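Local coordinates for RhCC (Rhodococcus jostii, PDB 4U5R), which binds magnesium as a member of the tautomerase superfamily and probably acts as an unusual cofactor-independent oxygenase, at residues 68-72 with 123-128; 21-25 with 36-41; 60-66 with 99-105; 11-16 with 93-99. The protein carries 1 engineered substitution. All coordinates share one frame; numbering follows the deposited sequence.

Contact 1. Residues 68-72 with 123-128; sequences HIARQ and PESDME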
# COMPACT_ATOMS: atom_id res chain seq x y z
N HIS B 68 -3.36 -0.07 9.56
CA HIS B 68 -3.92 0.45 10.79
C HIS B 68 -3.28 1.79 11.05
O HIS B 68 -2.05 1.90 11.06
CB HIS B 68 -3.64 -0.50 11.95
CG HIS B 68 -4.62 -1.63 12.06
ND1 HIS B 68 -4.58 -2.54 13.09
CD2 HIS B 68 -5.68 -1.98 11.29
CE1 HIS B 68 -5.56 -3.41 12.95
NE2 HIS B 68 -6.24 -3.09 11.86
N ILE B 69 -4.13 2.80 11.27
CA ILE B 69 -3.70 4.18 11.41
C ILE B 69 -4.01 4.76 12.77
O ILE B 69 -3.19 5.46 13.35
CB ILE B 69 -4.37 5.07 10.34
CG1 ILE B 69 -4.28 4.39 8.97
CG2 ILE B 69 -3.73 6.45 10.33
CD1 ILE B 69 -5.37 4.83 7.98
N ALA B 70 -5.21 4.47 13.27
CA ALA B 70 -5.70 5.13 14.48
C ALA B 70 -5.04 4.56 15.74
O ALA B 70 -4.70 5.30 16.66
CB ALA B 70 -7.22 5.00 14.56
N ARG B 71 -4.84 3.25 15.77
CA ARG B 71 -4.28 2.61 16.96
C ARG B 71 -3.02 1.82 16.64
O ARG B 71 -2.86 1.31 15.52
CB ARG B 71 -5.30 1.68 17.62
CG ARG B 71 -6.62 2.33 18.04
CD ARG B 71 -6.47 3.12 19.34
NE ARG B 71 -7.76 3.34 20.00
CZ ARG B 71 -8.60 4.32 19.70
NH1 ARG B 71 -8.30 5.18 18.73
NH2 ARG B 71 -9.75 4.44 20.36
N GLN B 72 -2.12 1.72 17.61
CA GLN B 72 -1.02 0.77 17.55
C GLN B 72 -1.37 -0.45 18.38
O GLN B 72 -2.09 -0.34 19.38
CB GLN B 72 0.28 1.39 18.06
CG GLN B 72 1.16 2.01 16.99
CD GLN B 72 2.54 2.37 17.51
OE1 GLN B 72 2.69 2.82 18.65
NE2 GLN B 72 3.55 2.17 16.68
N PRO B 123 -7.24 9.05 20.79
CA PRO B 123 -7.84 7.78 21.20
C PRO B 123 -8.48 7.88 22.58
O PRO B 123 -7.87 8.43 23.50
CB PRO B 123 -6.64 6.82 21.22
CG PRO B 123 -5.67 7.42 20.25
CD PRO B 123 -5.82 8.90 20.42
N GLU B 124 -9.71 7.38 22.69
CA GLU B 124 -10.46 7.32 23.94
C GLU B 124 -10.81 8.70 24.52
O GLU B 124 -11.18 8.81 25.69
CB GLU B 124 -9.69 6.49 24.98
CG GLU B 124 -9.42 5.06 24.53
CD GLU B 124 -8.46 4.32 25.45
OE1 GLU B 124 -8.20 4.81 26.57
OE2 GLU B 124 -7.97 3.24 25.05
N SER B 125 -10.71 9.74 23.69
CA SER B 125 -11.13 11.08 24.10
C SER B 125 -12.64 11.27 23.96
O SER B 125 -13.32 10.52 23.26
CB SER B 125 -10.41 12.14 23.27
OG SER B 125 -10.87 12.10 21.93
N ASP B 126 -13.15 12.30 24.62
CA ASP B 126 -14.56 12.64 24.51
C ASP B 126 -14.93 12.96 23.06
O ASP B 126 -15.97 12.55 22.58
CB ASP B 126 -14.90 13.82 25.43
CG ASP B 126 -14.86 13.44 26.89
OD1 ASP B 126 -15.12 12.27 27.22
OD2 ASP B 126 -14.54 14.31 27.72
N MET B 127 -14.06 13.68 22.35
CA MET B 127 -14.37 13.98 20.95
C MET B 127 -14.40 12.72 20.10
O MET B 127 -15.23 12.61 19.19
CB MET B 127 -13.36 14.98 20.38
CG MET B 127 -13.68 15.47 18.96
SD MET B 127 -15.32 16.20 18.72
CE MET B 127 -15.33 17.46 19.99
N GLU B 128 -13.52 11.76 20.37
CA GLU B 128 -13.56 10.52 19.59
C GLU B 128 -14.88 9.81 19.83
O GLU B 128 -15.50 9.32 18.89
CB GLU B 128 -12.40 9.59 19.92
CG GLU B 128 -12.42 8.32 19.06
CD GLU B 128 -11.31 7.35 19.39
OE1 GLU B 128 -11.35 6.75 20.49
OE2 GLU B 128 -10.41 7.19 18.55
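R71 and E128 meet end-on, each terminal guanidinium nitrogen giving a hydrogen to a different carboxylate oxygen. The bond from R71 NH1 to E128 OE2 is 2.9 Å long, lies in the guanidinium plane and uses the syn lone pair of the oxygen. Its twin, from R71 NH2 to E128 OE1, spans 2.8 Å and also comes in on the syn side, though tilted out of the carboxylate plane. The two flat groups are nearly coplanar, 17° apart. P123 adds an apolar lid: its CB lies over one guanidinium face, offset toward the rim and 3.4 Å from R71 NH1. The glutamate is a straight arm, with CG opposite its own backbone N (chi1 -178°) and the chain extended beyond, whereas R71 bends at chi2. The arm springs from the first turn of helix 126-134, where S125 is the N-cap and its OG accepts from E128 N at 3.1 Å. From just before that cap, E124 N donates to E128 OE1 (2.8 Å) from above the carboxylate plane. OE1 is thus gripped by two donors, which limits rotation of the carboxylate, and the buried negative charge is probably balanced by R71. On the far side, residues 68-72 lead from the end of strand 61-68 into the loop before helix 76-90; there R71 also packs on L34, and A70 touches W113 of strand 113-115.

Contact 2. Residues 21-25 with 36-41; sequences SEAIT and RFYVVV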
# COMPACT_ATOMS: atom_id res chain seq x y z
N SER B 21 -18.17 -6.01 4.92
CA SER B 21 -17.64 -4.74 5.44
C SER B 21 -18.26 -4.41 6.80
O SER B 21 -17.59 -3.82 7.66
CB SER B 21 -17.87 -3.59 4.45
OG SER B 21 -19.25 -3.35 4.21
N GLU B 22 -19.51 -4.82 7.01
CA GLU B 22 -20.13 -4.67 8.32
C GLU B 22 -19.41 -5.53 9.37
O GLU B 22 -19.15 -5.08 10.50
CB GLU B 22 -21.62 -5.05 8.23
CG GLU B 22 -22.30 -5.16 9.57
CD GLU B 22 -22.34 -3.84 10.31
OE1 GLU B 22 -22.27 -2.78 9.65
OE2 GLU B 22 -22.44 -3.87 11.56
N ALA B 23 -19.06 -6.76 9.00
CA ALA B 23 -18.35 -7.64 9.93
C ALA B 23 -16.98 -7.10 10.29
O ALA B 23 -16.56 -7.14 11.45
CB ALA B 23 -18.24 -9.04 9.35
N ILE B 24 -16.28 -6.59 9.28
CA ILE B 24 -14.97 -5.99 9.47
C ILE B 24 -15.07 -4.74 10.36
O ILE B 24 -14.31 -4.60 11.32
CB ILE B 24 -14.33 -5.64 8.12
CG1 ILE B 24 -13.95 -6.93 7.39
CG2 ILE B 24 -13.12 -4.74 8.31
CD1 ILE B 24 -13.67 -6.73 5.92
N THR B 25 -16.06 -3.89 10.07
CA THR B 25 -16.33 -2.72 10.90
C THR B 25 -16.60 -3.12 12.35
O THR B 25 -16.12 -2.47 13.28
CB THR B 25 -17.54 -1.94 10.35
OG1 THR B 25 -17.23 -1.48 9.03
CG2 THR B 25 -17.89 -0.73 11.24
N ARG B 36 -17.54 4.22 13.37
CA ARG B 36 -17.73 3.24 12.31
C ARG B 36 -17.12 3.73 11.01
O ARG B 36 -16.49 2.95 10.28
CB ARG B 36 -19.22 2.94 12.11
CG ARG B 36 -19.89 2.31 13.31
CD ARG B 36 -21.37 2.17 13.04
NE ARG B 36 -21.56 1.38 11.83
CZ ARG B 36 -21.61 0.05 11.82
NH1 ARG B 36 -21.77 -0.59 10.68
NH2 ARG B 36 -21.52 -0.62 12.97
N PHE B 37 -17.24 5.03 10.73
CA PHE B 37 -16.80 5.55 9.44
C PHE B 37 -15.27 5.57 9.26
O PHE B 37 -14.82 5.78 8.14
CB PHE B 37 -17.36 6.95 9.18
CG PHE B 37 -16.79 8.02 10.07
CD1 PHE B 37 -15.65 8.72 9.71
CD2 PHE B 37 -17.44 8.34 11.25
CE1 PHE B 37 -15.15 9.70 10.55
CE2 PHE B 37 -16.93 9.33 12.09
CZ PHE B 37 -15.79 10.01 11.72
N TYR B 38 -14.50 5.37 10.34
CA TYR B 38 -13.05 5.14 10.23
C TYR B 38 -12.74 3.90 9.39
O TYR B 38 -11.69 3.83 8.75
CB TYR B 38 -12.37 4.95 11.59
CG TYR B 38 -12.11 6.19 12.42
CD1 TYR B 38 -12.61 7.43 12.04
CD2 TYR B 38 -11.36 6.11 13.58
CE1 TYR B 38 -12.38 8.55 12.81
CE2 TYR B 38 -11.11 7.23 14.35
CZ TYR B 38 -11.63 8.44 13.96
OH TYR B 38 -11.40 9.55 14.74
N VAL B 39 -13.64 2.92 9.41
CA VAL B 39 -13.37 1.64 8.74
C VAL B 39 -13.75 1.69 7.26
O VAL B 39 -14.93 1.70 6.89
CB VAL B 39 -14.13 0.49 9.44
CG1 VAL B 39 -13.62 -0.86 8.95
CG2 VAL B 39 -13.95 0.57 10.94
N VAL B 40 -12.73 1.70 6.42
CA VAL B 40 -12.90 1.78 4.97
C VAL B 40 -12.48 0.44 4.36
O VAL B 40 -11.39 -0.09 4.64
CB VAL B 40 -12.07 2.94 4.37
CG1 VAL B 40 -12.11 2.91 2.85
CG2 VAL B 40 -12.55 4.29 4.91
N VAL B 41 -13.36 -0.12 3.53
CA VAL B 41 -13.06 -1.37 2.84
C VAL B 41 -13.22 -1.17 1.33
O VAL B 41 -14.31 -0.83 0.82
CB VAL B 41 -13.97 -2.54 3.30
CG1 VAL B 41 -13.57 -3.81 2.57
CG2 VAL B 41 -13.86 -2.76 4.80
O HOH W 1 -16.53 -0.50 5.93
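R36 opens the run 36-41 by reaching back to helix 14-32, where E22 and T25 receive its guanidinium in two different ways. E22 OE1 approaches at the edge, forming a salt bridge with R36 NH1 in which carboxylate and guanidinium are nearly coplanar, 11° apart. The modelled 2.5 Å between R36 NH1 and E22 OE1 is very short, and its exact length is doubtful. T25 instead sets its methyl over the centre of one guanidinium face, T25 CG2 lying 3.8 Å from R36 CZ. The bend of R36 at chi3 (57°) turns the group toward the helix. R36 NH1 also donates to G54 O of the second subunit.

Beyond the 3-10 turn, V39 faces the helix, with CG1 3.7 Å from T25 OG1 and 4.0 Å from I24 CG2. That threonine hydroxyl bonds to S21 O (2.7 Å), which also accepts from T25 N on the opposite face of its plane. A water donates to V39 O at 2.9 Å and, weakly, to T25 OG1. V41, already in strand 40-46, meets I24 tip to tip, V41 CG2 lying 4.1 Å from I24 CG2, and brushes S21 CB, while S21 OG turns to K17 O and E18 O.

The helix and strand belong to the beta-alpha-beta unit formed by strand 2-8, helix 14-32 and strand 40-46. Its chemistry is graded: V39, V41 and I24 pack the helix against the start of the strand, whereas the charged end pairs within the chain and, through R36, links this unit to a neighbouring subunit.

Contact 3. Residues 60-66 with 99-105; sequences NFVRIRL and YDWEIHI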
# COMPACT_ATOMS: atom_id res chain seq x y z
N ASN B 60 -8.79 -18.11 -8.21
CA ASN B 60 -9.57 -18.51 -7.04
C ASN B 60 -8.90 -17.99 -5.77
O ASN B 60 -8.95 -18.60 -4.70
CB ASN B 60 -9.73 -20.03 -7.01
CG ASN B 60 -10.76 -20.50 -5.99
OD1 ASN B 60 -11.88 -20.00 -5.93
ND2 ASN B 60 -10.37 -21.46 -5.16
N PHE B 61 -8.28 -16.81 -5.89
CA PHE B 61 -7.46 -16.31 -4.81
C PHE B 61 -7.90 -14.92 -4.37
O PHE B 61 -8.07 -14.02 -5.20
CB PHE B 61 -5.99 -16.31 -5.26
CG PHE B 61 -5.01 -15.99 -4.17
CD1 PHE B 61 -4.55 -16.98 -3.31
CD2 PHE B 61 -4.52 -14.70 -4.02
CE1 PHE B 61 -3.63 -16.68 -2.30
CE2 PHE B 61 -3.60 -14.40 -3.01
CZ PHE B 61 -3.17 -15.39 -2.16
N VAL B 62 -8.10 -14.76 -3.06
CA VAL B 62 -8.46 -13.48 -2.47
C VAL B 62 -7.27 -12.93 -1.67
O VAL B 62 -6.80 -13.57 -0.73
CB VAL B 62 -9.72 -13.60 -1.58
CG1 VAL B 62 -10.02 -12.25 -0.91
CG2 VAL B 62 -10.92 -14.08 -2.40
N ARG B 63 -6.78 -11.76 -2.05
CA ARG B 63 -5.66 -11.14 -1.33
C ARG B 63 -6.15 -9.93 -0.54
O ARG B 63 -6.76 -9.02 -1.12
CB ARG B 63 -4.55 -10.75 -2.32
CG ARG B 63 -3.20 -10.38 -1.69
CD ARG B 63 -2.70 -11.51 -0.80
NE ARG B 63 -1.33 -11.29 -0.37
CZ ARG B 63 -0.95 -10.60 0.70
NH1 ARG B 63 -1.84 -10.00 1.49
NH2 ARG B 63 0.35 -10.51 0.97
N ILE B 64 -5.87 -9.91 0.76
CA ILE B 64 -6.32 -8.83 1.65
C ILE B 64 -5.11 -8.09 2.23
O ILE B 64 -4.15 -8.72 2.68
CB ILE B 64 -7.18 -9.35 2.82
CG1 ILE B 64 -8.33 -10.24 2.33
CG2 ILE B 64 -7.63 -8.17 3.71
CD1 ILE B 64 -8.06 -11.74 2.58
N ARG B 65 -5.15 -6.76 2.22
CA ARG B 65 -4.09 -5.97 2.83
C ARG B 65 -4.71 -4.82 3.58
O ARG B 65 -5.62 -4.20 3.08
CB ARG B 65 -3.11 -5.44 1.77
CG ARG B 65 -1.97 -4.63 2.36
CD ARG B 65 -1.29 -3.73 1.33
NE ARG B 65 -0.10 -3.14 1.94
CZ ARG B 65 -0.13 -2.08 2.73
NH1 ARG B 65 -1.28 -1.46 2.99
NH2 ARG B 65 1.00 -1.63 3.27
N LEU B 66 -4.22 -4.49 4.77
CA LEU B 66 -4.82 -3.37 5.48
C LEU B 66 -3.78 -2.55 6.19
O LEU B 66 -2.78 -3.09 6.62
CB LEU B 66 -5.88 -3.90 6.44
CG LEU B 66 -5.54 -4.97 7.48
CD1 LEU B 66 -6.19 -4.70 8.83
CD2 LEU B 66 -5.94 -6.35 6.96
N TYR B 99 -12.31 -20.40 -1.44
CA TYR B 99 -11.22 -19.58 -1.95
C TYR B 99 -9.90 -19.83 -1.23
O TYR B 99 -9.89 -20.27 -0.08
CB TYR B 99 -11.55 -18.08 -1.81
CG TYR B 99 -12.70 -17.64 -2.68
CD1 TYR B 99 -12.53 -17.47 -4.05
CD2 TYR B 99 -13.95 -17.38 -2.13
CE1 TYR B 99 -13.57 -17.06 -4.85
CE2 TYR B 99 -15.00 -16.97 -2.94
CZ TYR B 99 -14.81 -16.82 -4.29
OH TYR B 99 -15.85 -16.41 -5.09
N ASP B 100 -8.81 -19.54 -1.92
CA ASP B 100 -7.49 -19.45 -1.29
C ASP B 100 -7.29 -18.00 -0.91
O ASP B 100 -7.84 -17.12 -1.56
CB ASP B 100 -6.40 -19.94 -2.24
CG ASP B 100 -6.55 -21.40 -2.58
OD1 ASP B 100 -6.90 -22.18 -1.67
OD2 ASP B 100 -6.34 -21.75 -3.76
N TRP B 101 -6.53 -17.73 0.16
CA TRP B 101 -6.39 -16.33 0.58
C TRP B 101 -5.17 -16.09 1.46
O TRP B 101 -4.55 -17.01 2.00
CB TRP B 101 -7.67 -15.84 1.31
CG TRP B 101 -7.84 -16.28 2.75
CD1 TRP B 101 -7.69 -15.50 3.87
CD2 TRP B 101 -8.15 -17.59 3.22
NE1 TRP B 101 -7.92 -16.26 5.00
CE2 TRP B 101 -8.20 -17.54 4.62
CE3 TRP B 101 -8.43 -18.81 2.57
CZ2 TRP B 101 -8.48 -18.67 5.40
CZ3 TRP B 101 -8.70 -19.93 3.35
CH2 TRP B 101 -8.73 -19.85 4.75
N GLU B 102 -4.83 -14.81 1.56
CA GLU B 102 -3.69 -14.33 2.33
C GLU B 102 -4.00 -12.92 2.80
O GLU B 102 -4.64 -12.15 2.08
CB GLU B 102 -2.40 -14.36 1.48
CG GLU B 102 -1.16 -13.92 2.26
CD GLU B 102 0.13 -13.97 1.45
OE1 GLU B 102 0.08 -14.01 0.20
OE2 GLU B 102 1.21 -13.94 2.07
N ILE B 103 -3.56 -12.58 4.00
CA ILE B 103 -3.82 -11.28 4.61
C ILE B 103 -2.57 -10.79 5.30
O ILE B 103 -1.84 -11.59 5.90
CB ILE B 103 -4.96 -11.34 5.65
CG1 ILE B 103 -5.30 -9.94 6.18
CG2 ILE B 103 -4.58 -12.26 6.81
CD1 ILE B 103 -6.65 -9.87 6.91
N HIS B 104 -2.33 -9.49 5.22
CA HIS B 104 -1.32 -8.87 6.07
C HIS B 104 -1.67 -7.43 6.43
O HIS B 104 -2.48 -6.78 5.76
CB HIS B 104 0.09 -8.98 5.45
CG HIS B 104 0.37 -8.05 4.31
ND1 HIS B 104 -0.11 -8.25 3.04
CD2 HIS B 104 1.16 -6.94 4.24
CE1 HIS B 104 0.33 -7.29 2.24
NE2 HIS B 104 1.10 -6.48 2.95
N ILE B 105 -1.08 -6.97 7.53
CA ILE B 105 -1.33 -5.65 8.09
C ILE B 105 -0.04 -4.82 8.21
O ILE B 105 1.02 -5.33 8.55
CB ILE B 105 -1.94 -5.71 9.50
CG1 ILE B 105 -3.02 -6.79 9.58
CG2 ILE B 105 -2.46 -4.33 9.91
CD1 ILE B 105 -3.82 -6.77 10.89
O HOH W 2 1.68 -11.96 -0.94
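I103 fits between I64 and L66 in the apolar layer, its CD1 lying 3.8 Å from I64 CG2 and 3.6 Å from L66 CD2. Further along, L66 CG packs on I105 CG1 at 3.8 Å, and I64 CD1 comes up to the edge of the W101 indole. M83 of helix 76-90 packs against I103 and I105. Strands 61-68 and 100-107 run parallel, their segments 9° apart, as a beta-alpha-beta unit connected through that helix, the recurring element of the tautomerase superfamily. Backbone bonds alternate between them, among them V62 N to D100 O at 2.8 Å. The opposite face is largely polar. R63, bent at chi2 (55°), lays its guanidinium under the carboxylate of E102, with R63 NE 3.1 Å from E102 OE1 in a salt bridge; E102 OE2 accepts from W113 NE1 of the third subunit. R63 NH1 donates to H104 ND1 (2.9 Å) in the imidazole plane. With H104 NE2 bonded to D67 of the third subunit, the ring is held at both nitrogens, and R65 CG sits over one face. R65, whose NE also reaches that D67, lies beside the engineered A106, a position that binds magnesium when unchanged; none is bound here.

Contact 4. Residues 11-16 with 93-99; sequences AFTPDD and FIKERGY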
# COMPACT_ATOMS: atom_id res chain seq x y z
N ALA B 11 -16.91 -12.13 -7.54
CA ALA B 11 -16.98 -13.06 -6.42
C ALA B 11 -18.07 -12.67 -5.42
O ALA B 11 -18.78 -13.54 -4.89
CB ALA B 11 -15.63 -13.15 -5.69
N PHE B 12 -18.19 -11.37 -5.15
CA PHE B 12 -19.13 -10.86 -4.16
C PHE B 12 -20.24 -10.00 -4.76
O PHE B 12 -19.99 -9.14 -5.61
CB PHE B 12 -18.40 -10.03 -3.11
CG PHE B 12 -17.41 -10.81 -2.29
CD1 PHE B 12 -17.66 -12.12 -1.93
CD2 PHE B 12 -16.25 -10.20 -1.84
CE1 PHE B 12 -16.75 -12.82 -1.15
CE2 PHE B 12 -15.34 -10.89 -1.07
CZ PHE B 12 -15.58 -12.21 -0.73
N THR B 13 -21.45 -10.24 -4.28
CA THR B 13 -22.60 -9.39 -4.62
C THR B 13 -22.53 -8.10 -3.81
O THR B 13 -21.79 -8.02 -2.84
CB THR B 13 -23.94 -10.08 -4.31
OG1 THR B 13 -24.04 -10.31 -2.90
CG2 THR B 13 -24.05 -11.41 -5.06
N PRO B 14 -23.32 -7.08 -4.20
CA PRO B 14 -23.36 -5.88 -3.35
C PRO B 14 -23.78 -6.20 -1.91
O PRO B 14 -23.21 -5.65 -0.95
CB PRO B 14 -24.40 -5.00 -4.05
CG PRO B 14 -24.33 -5.41 -5.48
CD PRO B 14 -24.04 -6.88 -5.47
N ASP B 15 -24.74 -7.11 -1.74
CA ASP B 15 -25.14 -7.55 -0.41
C ASP B 15 -23.99 -8.23 0.33
O ASP B 15 -23.80 -7.97 1.52
CB ASP B 15 -26.35 -8.48 -0.50
CG ASP B 15 -27.64 -7.74 -0.84
OD1 ASP B 15 -27.65 -6.49 -0.74
OD2 ASP B 15 -28.64 -8.40 -1.20
N ASP B 16 -23.22 -9.07 -0.36
CA ASP B 16 -22.00 -9.68 0.22
C ASP B 16 -21.03 -8.62 0.75
O ASP B 16 -20.45 -8.77 1.81
CB ASP B 16 -21.24 -10.51 -0.81
CG ASP B 16 -21.86 -11.87 -1.09
OD1 ASP B 16 -22.70 -12.38 -0.31
OD2 ASP B 16 -21.45 -12.45 -2.12
N PHE B 93 -17.20 -15.76 4.08
CA PHE B 93 -17.20 -15.25 2.70
C PHE B 93 -16.06 -15.77 1.84
O PHE B 93 -16.14 -15.74 0.62
CB PHE B 93 -17.15 -13.72 2.72
CG PHE B 93 -18.26 -13.08 3.51
CD1 PHE B 93 -19.47 -12.74 2.89
CD2 PHE B 93 -18.09 -12.79 4.85
CE1 PHE B 93 -20.49 -12.14 3.62
CE2 PHE B 93 -19.12 -12.21 5.58
CZ PHE B 93 -20.31 -11.88 4.97
N ILE B 94 -14.99 -16.22 2.49
CA ILE B 94 -13.77 -16.56 1.76
C ILE B 94 -13.39 -18.03 1.99
O ILE B 94 -13.62 -18.86 1.10
CB ILE B 94 -12.63 -15.59 2.16
CG1 ILE B 94 -13.05 -14.17 1.75
CG2 ILE B 94 -11.34 -15.95 1.45
CD1 ILE B 94 -12.19 -13.07 2.32
N LYS B 95 -12.86 -18.38 3.17
CA LYS B 95 -12.53 -19.79 3.45
C LYS B 95 -13.69 -20.73 3.12
O LYS B 95 -13.50 -21.72 2.40
CB LYS B 95 -12.12 -19.97 4.91
CG LYS B 95 -11.83 -21.43 5.31
CD LYS B 95 -11.41 -21.54 6.78
CE LYS B 95 -10.98 -22.95 7.15
NZ LYS B 95 -9.64 -23.28 6.56
N GLU B 96 -14.89 -20.40 3.60
CA GLU B 96 -16.02 -21.33 3.51
C GLU B 96 -16.69 -21.34 2.13
O GLU B 96 -17.61 -22.13 1.90
CB GLU B 96 -17.04 -21.00 4.61
CG GLU B 96 -16.49 -21.28 6.01
CD GLU B 96 -17.40 -20.80 7.13
OE1 GLU B 96 -18.60 -20.56 6.88
OE2 GLU B 96 -16.91 -20.66 8.27
N ARG B 97 -16.22 -20.50 1.21
CA ARG B 97 -16.67 -20.56 -0.17
C ARG B 97 -15.59 -21.18 -1.06
O ARG B 97 -15.71 -21.17 -2.28
CB ARG B 97 -17.04 -19.16 -0.69
CG ARG B 97 -18.24 -18.56 0.03
CD ARG B 97 -18.76 -17.35 -0.72
NE ARG B 97 -19.85 -16.70 0.02
CZ ARG B 97 -20.43 -15.56 -0.36
NH1 ARG B 97 -20.04 -14.96 -1.48
NH2 ARG B 97 -21.41 -15.04 0.37
N GLY B 98 -14.54 -21.69 -0.43
CA GLY B 98 -13.54 -22.47 -1.14
C GLY B 98 -12.41 -21.68 -1.78
O GLY B 98 -11.64 -22.23 -2.56
N TYR B 99 -12.31 -20.40 -1.44
CA TYR B 99 -11.22 -19.58 -1.95
C TYR B 99 -9.90 -19.83 -1.23
O TYR B 99 -9.89 -20.27 -0.08
CB TYR B 99 -11.55 -18.08 -1.81
CG TYR B 99 -12.70 -17.64 -2.68
CD1 TYR B 99 -12.53 -17.47 -4.05
CD2 TYR B 99 -13.95 -17.38 -2.13
CE1 TYR B 99 -13.57 -17.06 -4.85
CE2 TYR B 99 -15.00 -16.97 -2.94
CZ TYR B 99 -14.81 -16.82 -4.29
OH TYR B 99 -15.85 -16.41 -5.09
O HOH W 3 -18.35 -16.07 -3.94
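A capping box begins helix 14-32, and one of its two residues, D16, also holds R97 from the loop before strand 100-107. Within the box, D16 N donates to T13 OG1 at 2.9 Å and T13 N to D16 OD2 at 3.1 Å. R97 adds a two-nitrogen grip, end-on: NH1 to D16 OD2 at 2.9 Å and NH2 to D16 OD1 at 3.0 Å. Both bonds are almost straight and lie in the guanidinium plane, yet they reach the oxygens from above the carboxylate, the two planes being 57° apart. At OD2 the guanidinium and T13 N arrive from opposite faces, so the carboxylate is held between its own helix start and the distant loop. P14 touches E49 of the second subunit.

Next to this pair the F12 ring turns its edge to the loop. F12 CE1 comes within 3.5 Å of F93 O, a buried carbonyl without a hydrogen-bond partner in the model, and F12 CZ meets I94 CG1 at 4.0 Å. R97 NH1 lies near the same edge. A11 completes the seam: its CB touches Y99 OH at 3.3 Å, and one water joins A11 O (2.7 Å), R97 NH1 and Y99 OH. In the loop itself, I94 O accepts from both R97 N and Y99 N, from opposite faces of its plane, fixing the turn that presents the arginine.

Around this seam F93 packs on Q19 and L20 of helix 14-32, F12 reaches T7 of strand 2-8, and I94 leans on W101 of strand 100-107.

Overall arrangement
Contacts 2 and 3 belong to two beta-alpha-beta units that share one mixed four-stranded sheet, in the order 40-46, 2-8, 61-68, 100-107; their centres lie about 17 Å apart. Contact 4, which uses helix 14-32 as contact 2 does, joins the two units at one end and shares Y99 with contact 3, about 12 Å away between centres. N60 ND2 also probably hydrogen-bonds G98 O there. Contact 1 lies beyond the other end, about 31 Å from contact 4 between centres. Along the chain, contact 2 falls between the segments of contact 4, while contacts 1, 3 and 4 interleave. Both outermost strands, 40-46 and 100-107, pair with neighbouring subunits, continuing the sheet through the trimer.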